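Local structure of type C neurotoxin (Clostridium botulinum, 3PME) at residues A[325-330]-A[388-393]; A[343-348]-A[356-361]; A[367-372]-A[398-403]. The protein probably binds receptors on the nerve-cell surface, such as gangliosides and the lipid phosphatidylethanolamine, as the receptor-binding domain of a C/D mosaic botulinum neurotoxin. All coordinates share one frame; numbering follows the deposited sequence.

How the contacts relate
All three contacts involve one antiparallel sheet in the C-terminal, trefoil-type half of the receptor-binding domain, and their centres lie only about 10 to 13 Å apart; contacts 1 and 2 pair its strands, and contact 3 sets a turn against it. Strand 366-373 ties them together. On one side it pairs with strand 383-389 of contact 1, Met-367 O taking the N-H of Val-389 at 3.0 Å; on the other it pairs with strand 356-360 of contact 2, where Leu-368 N reaches Ile-358 O at 2.8 Å. Ser-356 O also meets Trp-403 N of contact 3 at 2.8 Å. A glycerol, probably from the crystallisation liquor, is hydrogen-bonded to Ser-398 OG in contact 3.

Contact 1 (A[325-330]-A[388-393])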
loop_
_atom_site.group_PDB
_atom_site.type_symbol
_atom_site.label_atom_id
_atom_site.label_comp_id
_atom_site.label_asym_id
_atom_site.label_seq_id
_atom_site.Cartn_x
_atom_site.Cartn_y
_atom_site.Cartn_z
ATOM N N CYS A 325 20.260 1.199 -26.330
ATOM C CA CYS A 325 21.409 0.732 -25.568
ATOM C C CYS A 325 20.962 0.064 -24.280
ATOM O O CYS A 325 20.044 0.539 -23.622
ATOM C CB CYS A 325 22.337 1.904 -25.263
ATOM S SG CYS A 325 22.811 2.797 -26.765
ATOM N N VAL A 326 21.605 -1.045 -23.936
ATOM C CA VAL A 326 21.227 -1.822 -22.762
ATOM C C VAL A 326 22.455 -1.979 -21.880
ATOM O O VAL A 326 23.448 -2.550 -22.313
ATOM C CB VAL A 326 20.723 -3.222 -23.146
ATOM C CG1 VAL A 326 20.391 -4.032 -21.897
ATOM C CG2 VAL A 326 19.500 -3.125 -24.064
ATOM N N TYR A 327 22.375 -1.469 -20.649
ATOM C CA TYR A 327 23.501 -1.487 -19.719
ATOM C C TYR A 327 23.188 -2.344 -18.498
ATOM O O TYR A 327 22.130 -2.230 -17.886
ATOM C CB TYR A 327 23.848 -0.069 -19.254
ATOM C CG TYR A 327 24.099 0.914 -20.361
ATOM C CD1 TYR A 327 25.350 1.008 -20.964
ATOM C CD2 TYR A 327 23.090 1.764 -20.788
ATOM C CE1 TYR A 327 25.574 1.917 -21.987
ATOM C CE2 TYR A 327 23.310 2.684 -21.795
ATOM C CZ TYR A 327 24.549 2.751 -22.390
ATOM O OH TYR A 327 24.756 3.665 -23.397
ATOM N N ALA A 328 24.117 -3.215 -18.147
ATOM C CA ALA A 328 24.007 -3.975 -16.917
ATOM C C ALA A 328 24.236 -3.066 -15.710
ATOM O O ALA A 328 24.696 -1.923 -15.838
ATOM C CB ALA A 328 25.018 -5.114 -16.918
ATOM N N LEU A 329 23.902 -3.592 -14.537
ATOM C CA LEU A 329 24.158 -2.903 -13.278
ATOM C C LEU A 329 25.258 -3.650 -12.542
ATOM O O LEU A 329 25.371 -4.873 -12.649
ATOM C CB LEU A 329 22.885 -2.867 -12.441
ATOM C CG LEU A 329 21.679 -2.227 -13.117
ATOM C CD1 LEU A 329 20.543 -2.224 -12.118
ATOM C CD2 LEU A 329 21.999 -0.808 -13.577
ATOM N N LYS A 330 26.076 -2.919 -11.790
ATOM C CA LYS A 330 27.206 -3.528 -11.099
ATOM C C LYS A 330 27.277 -3.004 -9.682
ATOM O O LYS A 330 26.630 -2.018 -9.352
ATOM C CB LYS A 330 28.519 -3.185 -11.822
ATOM C CG LYS A 330 28.511 -3.539 -13.303
ATOM C CD LYS A 330 29.692 -2.939 -14.041
ATOM C CE LYS A 330 30.997 -3.549 -13.584
ATOM N NZ LYS A 330 32.150 -2.974 -14.340
ATOM N N ALA A 388 19.613 -0.981 -17.403
ATOM C CA ALA A 388 19.225 0.379 -17.748
ATOM C C ALA A 388 19.170 0.479 -19.270
ATOM O O ALA A 388 20.151 0.154 -19.948
ATOM C CB ALA A 388 20.244 1.369 -17.182
ATOM N N VAL A 389 18.029 0.891 -19.815
ATOM C CA VAL A 389 17.899 0.985 -21.274
ATOM C C VAL A 389 17.578 2.395 -21.762
ATOM O O VAL A 389 16.860 3.155 -21.104
ATOM C CB VAL A 389 16.835 0.004 -21.839
ATOM C CG1 VAL A 389 17.037 -1.380 -21.259
ATOM C CG2 VAL A 389 15.427 0.490 -21.544
ATOM N N THR A 390 18.091 2.741 -22.939
ATOM C CA THR A 390 17.738 4.016 -23.554
ATOM C C THR A 390 16.527 3.858 -24.469
ATOM O O THR A 390 16.069 2.740 -24.723
ATOM C CB THR A 390 18.898 4.595 -24.393
ATOM O OG1 THR A 390 19.133 3.747 -25.527
ATOM C CG2 THR A 390 20.174 4.721 -23.563
ATOM N N ASN A 391 16.014 4.981 -24.964
ATOM C CA ASN A 391 14.926 4.943 -25.926
ATOM C C ASN A 391 13.768 4.109 -25.391
ATOM O O ASN A 391 13.321 3.146 -26.023
ATOM C CB ASN A 391 15.445 4.365 -27.243
ATOM C CG ASN A 391 16.591 5.174 -27.807
ATOM O OD1 ASN A 391 17.756 4.772 -27.737
ATOM N ND2 ASN A 391 16.269 6.345 -28.345
ATOM N N TYR A 392 13.272 4.498 -24.223
ATOM C CA TYR A 392 12.353 3.658 -23.475
ATOM C C TYR A 392 10.908 4.126 -23.534
ATOM O O TYR A 392 10.079 3.651 -22.765
ATOM C CB TYR A 392 12.801 3.594 -22.011
ATOM C CG TYR A 392 13.001 4.953 -21.367
ATOM C CD1 TYR A 392 11.918 5.705 -20.934
ATOM C CD2 TYR A 392 14.281 5.481 -21.186
ATOM C CE1 TYR A 392 12.098 6.947 -20.337
ATOM C CE2 TYR A 392 14.467 6.716 -20.593
ATOM C CZ TYR A 392 13.369 7.447 -20.173
ATOM O OH TYR A 392 13.567 8.675 -19.571
ATOM N N GLU A 393 10.614 5.049 -24.446
ATOM C CA GLU A 393 9.278 5.635 -24.530
ATOM C C GLU A 393 8.189 4.564 -24.633
ATOM O O GLU A 393 7.135 4.665 -23.991
ATOM C CB GLU A 393 9.195 6.603 -25.718
ATOM C CG GLU A 393 10.200 7.769 -25.671
ATOM C CD GLU A 393 11.624 7.385 -26.089
ATOM O OE1 GLU A 393 11.829 6.290 -26.655
ATOM O OE2 GLU A 393 12.547 8.200 -25.858
#
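Cys-325 and Thr-390 are joined twice. The backbone N of Cys-325 donates its N-H to Thr-390 OG1 at 2.9 Å, and Thr-390 N returns a bond of 3.0 Å to Cys-325 O, arriving in the carbonyl plane. The hydroxyl can do this because OG1 stands between the backbone N and the carbonyl carbon of Thr-390 (chi1 67°). The hydroxyl in turn donates to Asn-391 OD1 at 2.8 Å, approaching from above the amide carbonyl plane, and that oxygen also accepts from the backbone of Asn-324.

Two residues along, the antiparallel strands form a regular hydrogen-bonded pair: Tyr-327 N to Ala-388 O at 2.8 Å and Ala-388 N to Tyr-327 O. Between these two sets of bonds lies the non-hydrogen-bonded pair Val-326 and Val-389, whose side chains stand side by side and point the same way, CG2 of the former 4.1 Å from CG1 of the latter. The CA of Val-389 also makes a CA-H...O contact with Cys-325 O.

Tyr-327 and Ala-388 carry their side chains on the opposite face. The tyrosine ring meets the carbonyl oxygen of Ala-388 and the methyl CG2 of Thr-390 at its edge, near its plane, with CE2 4.1 Å from CG2; Arg-308 makes a cation-pi contact with the same ring. That threonine methyl also packs on the CB of Cys-325, 3.9 Å away.

At Cys-325 the acceptor for the backbone N-H is a threonine hydroxyl rather than a carbonyl. It both accepts and donates, so this buried oxygen is satisfied, and the double link holds the residue whose sulfur closes the disulfide with Cys-321 against Thr-390.

Contact 2 (A[343-348]-A[356-361]); sequences FSIKNI and SQIFSS
Ser-356 lies on the return arm of a beta hairpin in the trefoil-type domain, its CB lying 3.3 Å from Lys-346 O and its OG beside CD1 of Ile-345. Gln-357 pairs with Lys-346 through two backbone bonds, while its side chain crosses that of Ile-348 at about a right angle, CG to CG1 at 3.8 Å. At the amide end NE2 bonds Leu-396 O and Ser-401 OG, and OE1 accepts from a water that also donates to Asn-347 O; the amide is thus held from both its oxygen and its nitrogen. Ile-358 turns to the other face, beside Ile-345, its partner in a non-hydrogen-bonded pair. With CG2 anti to the backbone N, its methyl reaches CB of Phe-343 at 3.8 Å, and Trp-403 and Phe-405 pack on the same isoleucine. Phe-359 returns to the face of Gln-357 and is bonded twice to Ser-344; its ring takes CB of Lys-346 at the edge, near the ring plane, and meets the ring of Tyr-392 beyond the hairpin. Next along, Ser-360 rests its CB 3.9 Å from CD1 of the Phe-343 ring.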
loop_
_atom_site.group_PDB
_atom_site.type_symbol
_atom_site.label_atom_id
_atom_site.label_comp_id
_atom_site.label_asym_id
_atom_site.label_seq_id
_atom_site.Cartn_x
_atom_site.Cartn_y
_atom_site.Cartn_z
ATOM N N PHE A 343 20.254 7.767 -9.422
ATOM C CA PHE A 343 19.028 7.454 -10.132
ATOM C C PHE A 343 17.920 8.389 -9.667
ATOM O O PHE A 343 18.045 9.051 -8.632
ATOM C CB PHE A 343 18.636 5.988 -9.863
ATOM C CG PHE A 343 19.657 4.998 -10.341
ATOM C CD1 PHE A 343 19.618 4.502 -11.640
ATOM C CD2 PHE A 343 20.692 4.594 -9.506
ATOM C CE1 PHE A 343 20.578 3.594 -12.087
ATOM C CE2 PHE A 343 21.649 3.689 -9.936
ATOM C CZ PHE A 343 21.600 3.188 -11.229
ATOM N N SER A 344 16.837 8.450 -10.438
ATOM C CA SER A 344 15.666 9.203 -10.038
ATOM C C SER A 344 14.526 8.212 -9.896
ATOM O O SER A 344 14.403 7.290 -10.697
ATOM C CB SER A 344 15.315 10.231 -11.106
ATOM O OG SER A 344 14.321 11.115 -10.630
ATOM N N ILE A 345 13.693 8.388 -8.879
ATOM C CA ILE A 345 12.570 7.473 -8.691
ATOM C C ILE A 345 11.238 8.211 -8.798
ATOM O O ILE A 345 11.052 9.288 -8.224
ATOM C CB ILE A 345 12.708 6.721 -7.354
ATOM C CG1 ILE A 345 11.607 5.669 -7.207
ATOM C CG2 ILE A 345 12.731 7.696 -6.180
ATOM C CD1 ILE A 345 11.835 4.717 -6.029
ATOM N N LYS A 346 10.317 7.634 -9.559
ATOM C CA LYS A 346 9.058 8.311 -9.844
ATOM C C LYS A 346 7.859 7.387 -9.743
ATOM O O LYS A 346 7.934 6.200 -10.051
ATOM C CB LYS A 346 9.101 8.947 -11.234
ATOM C CG LYS A 346 10.093 10.094 -11.346
ATOM C CD LYS A 346 9.956 10.835 -12.668
ATOM C CE LYS A 346 10.863 12.058 -12.704
ATOM N NZ LYS A 346 10.600 12.920 -13.899
ATOM N N ASN A 347 6.738 7.939 -9.306
ATOM C CA ASN A 347 5.503 7.196 -9.370
ATOM C C ASN A 347 5.066 7.109 -10.832
ATOM O O ASN A 347 5.447 7.938 -11.669
ATOM C CB ASN A 347 4.436 7.833 -8.471
ATOM C CG ASN A 347 4.607 7.453 -6.999
ATOM O OD1 ASN A 347 5.107 6.367 -6.673
ATOM N ND2 ASN A 347 4.184 8.340 -6.104
ATOM N N ILE A 348 4.306 6.072 -11.143
ATOM C CA ILE A 348 3.898 5.803 -12.512
ATOM C C ILE A 348 2.760 6.729 -12.902
ATOM O O ILE A 348 1.702 6.711 -12.281
ATOM C CB ILE A 348 3.518 4.324 -12.670
ATOM C CG1 ILE A 348 4.777 3.470 -12.452
ATOM C CG2 ILE A 348 2.905 4.062 -14.037
ATOM C CD1 ILE A 348 4.497 2.015 -12.237
ATOM N N SER A 356 6.949 1.771 -8.741
ATOM C CA SER A 356 7.611 2.972 -9.220
ATOM C C SER A 356 8.506 2.658 -10.420
ATOM O O SER A 356 8.804 1.496 -10.705
ATOM C CB SER A 356 8.423 3.637 -8.098
ATOM O OG SER A 356 9.264 2.691 -7.461
ATOM N N GLN A 357 8.885 3.705 -11.140
ATOM C CA GLN A 357 9.898 3.591 -12.193
ATOM C C GLN A 357 11.188 4.287 -11.771
ATOM O O GLN A 357 11.168 5.239 -10.991
ATOM C CB GLN A 357 9.355 4.148 -13.512
ATOM C CG GLN A 357 8.221 3.287 -14.060
ATOM C CD GLN A 357 7.455 3.928 -15.203
ATOM O OE1 GLN A 357 7.130 5.116 -15.173
ATOM N NE2 GLN A 357 7.144 3.122 -16.217
ATOM N N ILE A 358 12.306 3.800 -12.281
ATOM C CA ILE A 358 13.612 4.281 -11.849
ATOM C C ILE A 358 14.384 4.668 -13.096
ATOM O O ILE A 358 14.425 3.909 -14.068
ATOM C CB ILE A 358 14.370 3.196 -11.075
ATOM C CG1 ILE A 358 13.591 2.793 -9.818
ATOM C CG2 ILE A 358 15.761 3.696 -10.689
ATOM C CD1 ILE A 358 14.039 1.474 -9.233
ATOM N N PHE A 359 14.962 5.865 -13.067
ATOM C CA PHE A 359 15.612 6.443 -14.235
ATOM C C PHE A 359 17.011 6.878 -13.897
ATOM O O PHE A 359 17.340 7.101 -12.735
ATOM C CB PHE A 359 14.832 7.668 -14.719
ATOM C CG PHE A 359 13.409 7.368 -15.074
ATOM C CD1 PHE A 359 13.077 6.935 -16.348
ATOM C CD2 PHE A 359 12.406 7.489 -14.127
ATOM C CE1 PHE A 359 11.756 6.648 -16.683
ATOM C CE2 PHE A 359 11.086 7.189 -14.451
ATOM C CZ PHE A 359 10.766 6.766 -15.729
ATOM N N SER A 360 17.834 6.999 -14.929
ATOM C CA SER A 360 19.148 7.613 -14.787
ATOM C C SER A 360 19.335 8.621 -15.909
ATOM O O SER A 360 18.888 8.394 -17.038
ATOM C CB SER A 360 20.243 6.552 -14.866
ATOM O OG SER A 360 21.511 7.156 -15.054
ATOM N N SER A 361 20.001 9.728 -15.604
ATOM C CA SER A 361 20.328 10.695 -16.646
ATOM C C SER A 361 21.834 10.866 -16.773
ATOM O O SER A 361 22.314 11.888 -17.269
ATOM C CB SER A 361 19.633 12.032 -16.383
ATOM O OG SER A 361 19.861 12.467 -15.061
HETATM O O HOH W 1 7.396 7.553 -13.825
#

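Contact 3 (A[367-372]-A[398-403]); sequences MLLADI and STSSFW
Trp-403 turns the edge of its indole to Leu-368 and reaches on to Leu-369 and Ala-370 of strand 366-373. CG stands anti to the carbonyl carbon, beside the backbone N (chi1 -58°), which places the ring beside the strand. Starting from CB and CG, CD1 comes within 4.2 Å of Leu-368 O, and the next atom, NE1, donates to that oxygen at 3.1 Å. The oxygen lies in the indole plane and the N-H points almost straight at it (167°), yet the nitrogen stands far above the carbonyl plane, so the bond does not fall on a lone pair. A water lies 2.7 Å from both Leu-368 O and Ser-401 O and can bridge them. Further round the ring, CE2 and CZ2 touch CB of Leu-368, CZ2 at 3.9 Å; CZ2 approaches the carbonyl carbon of Leu-369 at 3.6 Å, and CH2 ends on CB of Ala-370 at 4.0 Å.

The short 3-10 turn 399-401 meets the same part of the strand. Ser-400 O accepts from Ala-370 N at 3.0 Å, and from Asn-241 ND2 as well, while pressing on CB of Leu-369. Met-367 bends at chi3 to bring CE against CB of Ser-401 at 3.5 Å, closer than carbons usually pack. Inside the turn Ser-398 O accepts from both N and OG of Ser-401.

No regular strand pairing joins the two segments. One backbone bond and one indole N-H fix the turn to the strand, with the CZ2-CH2 side of the ring against Leu-368 to Ala-370, which probably limits rotation of the buried tryptophan.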
loop_
_atom_site.group_PDB
_atom_site.type_symbol
_atom_site.label_atom_id
_atom_site.label_comp_id
_atom_site.label_asym_id
_atom_site.label_seq_id
_atom_site.Cartn_x
_atom_site.Cartn_y
_atom_site.Cartn_z
ATOM N N MET A 367 16.067 4.038 -18.398
ATOM C CA MET A 367 15.060 3.592 -17.449
ATOM C C MET A 367 15.413 2.174 -17.063
ATOM O O MET A 367 15.830 1.386 -17.910
ATOM C CB MET A 367 13.660 3.609 -18.075
ATOM C CG MET A 367 12.573 3.199 -17.082
ATOM S SD MET A 367 10.885 3.288 -17.705
ATOM C CE MET A 367 10.975 2.101 -19.006
ATOM N N LEU A 368 15.252 1.823 -15.794
ATOM C CA LEU A 368 15.526 0.451 -15.390
ATOM C C LEU A 368 14.371 -0.478 -15.747
ATOM O O LEU A 368 13.191 -0.149 -15.533
ATOM C CB LEU A 368 15.807 0.357 -13.894
ATOM C CG LEU A 368 16.956 1.200 -13.355
ATOM C CD1 LEU A 368 17.263 0.786 -11.917
ATOM C CD2 LEU A 368 18.173 1.028 -14.233
ATOM N N LEU A 369 14.706 -1.634 -16.303
ATOM C CA LEU A 369 13.711 -2.686 -16.463
ATOM C C LEU A 369 14.334 -4.054 -16.213
ATOM O O LEU A 369 15.547 -4.165 -16.017
ATOM C CB LEU A 369 13.019 -2.603 -17.830
ATOM C CG LEU A 369 13.881 -2.638 -19.087
ATOM C CD1 LEU A 369 14.355 -4.046 -19.401
ATOM C CD2 LEU A 369 13.087 -2.103 -20.267
ATOM N N ALA A 370 13.509 -5.093 -16.183
ATOM C CA ALA A 370 14.031 -6.444 -16.023
ATOM C C ALA A 370 13.509 -7.332 -17.143
ATOM O O ALA A 370 12.340 -7.264 -17.507
ATOM C CB ALA A 370 13.651 -7.021 -14.663
ATOM N N ASP A 371 14.381 -8.179 -17.671
ATOM C CA ASP A 371 14.005 -9.089 -18.752
ATOM C C ASP A 371 15.095 -10.143 -18.848
ATOM O O ASP A 371 16.128 -10.047 -18.167
ATOM C CB ASP A 371 13.880 -8.316 -20.080
ATOM C CG ASP A 371 13.094 -9.077 -21.172
ATOM O OD1 ASP A 371 12.664 -10.235 -20.969
ATOM O OD2 ASP A 371 12.918 -8.485 -22.258
ATOM N N ILE A 372 14.867 -11.142 -19.695
ATOM C CA ILE A 372 15.858 -12.172 -19.974
ATOM C C ILE A 372 16.806 -11.644 -21.046
ATOM O O ILE A 372 16.414 -11.409 -22.190
ATOM C CB ILE A 372 15.169 -13.481 -20.438
ATOM C CG1 ILE A 372 14.267 -14.010 -19.321
ATOM C CG2 ILE A 372 16.191 -14.523 -20.846
ATOM C CD1 ILE A 372 13.290 -15.092 -19.769
ATOM N N SER A 398 4.992 -0.749 -19.701
ATOM C CA SER A 398 5.364 -2.156 -19.566
ATOM C C SER A 398 5.592 -2.506 -18.110
ATOM O O SER A 398 6.305 -1.785 -17.418
ATOM C CB SER A 398 6.658 -2.430 -20.337
ATOM O OG SER A 398 7.137 -3.738 -20.069
ATOM N N THR A 399 5.025 -3.617 -17.645
ATOM C CA THR A 399 5.233 -4.008 -16.250
ATOM C C THR A 399 6.701 -4.364 -15.999
ATOM O O THR A 399 7.152 -4.334 -14.862
ATOM C CB THR A 399 4.322 -5.168 -15.794
ATOM O OG1 THR A 399 4.523 -6.308 -16.636
ATOM C CG2 THR A 399 2.859 -4.736 -15.842
ATOM N N SER A 400 7.447 -4.675 -17.056
ATOM C CA SER A 400 8.879 -4.908 -16.911
ATOM C C SER A 400 9.627 -3.677 -16.383
ATOM O O SER A 400 10.768 -3.799 -15.921
ATOM C CB SER A 400 9.503 -5.388 -18.228
ATOM O OG SER A 400 9.625 -4.331 -19.159
ATOM N N SER A 401 9.002 -2.497 -16.463
ATOM C CA SER A 401 9.606 -1.262 -15.946
ATOM C C SER A 401 9.143 -0.895 -14.544
ATOM O O SER A 401 9.559 0.137 -13.997
ATOM C CB SER A 401 9.311 -0.083 -16.869
ATOM O OG SER A 401 7.949 0.316 -16.715
ATOM N N PHE A 402 8.262 -1.711 -13.969
ATOM C CA PHE A 402 7.697 -1.417 -12.657
ATOM C C PHE A 402 8.497 -2.104 -11.556
ATOM O O PHE A 402 8.739 -3.305 -11.631
ATOM C CB PHE A 402 6.236 -1.874 -12.566
ATOM C CG PHE A 402 5.294 -1.181 -13.533
ATOM C CD1 PHE A 402 5.714 -0.122 -14.330
ATOM C CD2 PHE A 402 3.973 -1.598 -13.623
ATOM C CE1 PHE A 402 4.831 0.498 -15.212
ATOM C CE2 PHE A 402 3.082 -0.980 -14.498
ATOM C CZ PHE A 402 3.511 0.062 -15.287
ATOM N N TRP A 403 8.875 -1.336 -10.533
ATOM C CA TRP A 403 9.634 -1.871 -9.395
ATOM C C TRP A 403 8.878 -1.722 -8.088
ATOM O O TRP A 403 8.167 -0.737 -7.877
ATOM C CB TRP A 403 10.992 -1.163 -9.285
ATOM C CG TRP A 403 11.783 -1.317 -10.536
ATOM C CD1 TRP A 403 11.744 -0.509 -11.632
ATOM C CD2 TRP A 403 12.674 -2.388 -10.856
ATOM N NE1 TRP A 403 12.572 -1.000 -12.613
ATOM C CE2 TRP A 403 13.165 -2.149 -12.158
ATOM C CE3 TRP A 403 13.118 -3.517 -10.163
ATOM C CZ2 TRP A 403 14.066 -3.004 -12.783
ATOM C CZ3 TRP A 403 14.035 -4.365 -10.790
ATOM C CH2 TRP A 403 14.485 -4.103 -12.082
HETATM O O HOH W 2 11.727 1.733 -14.186
#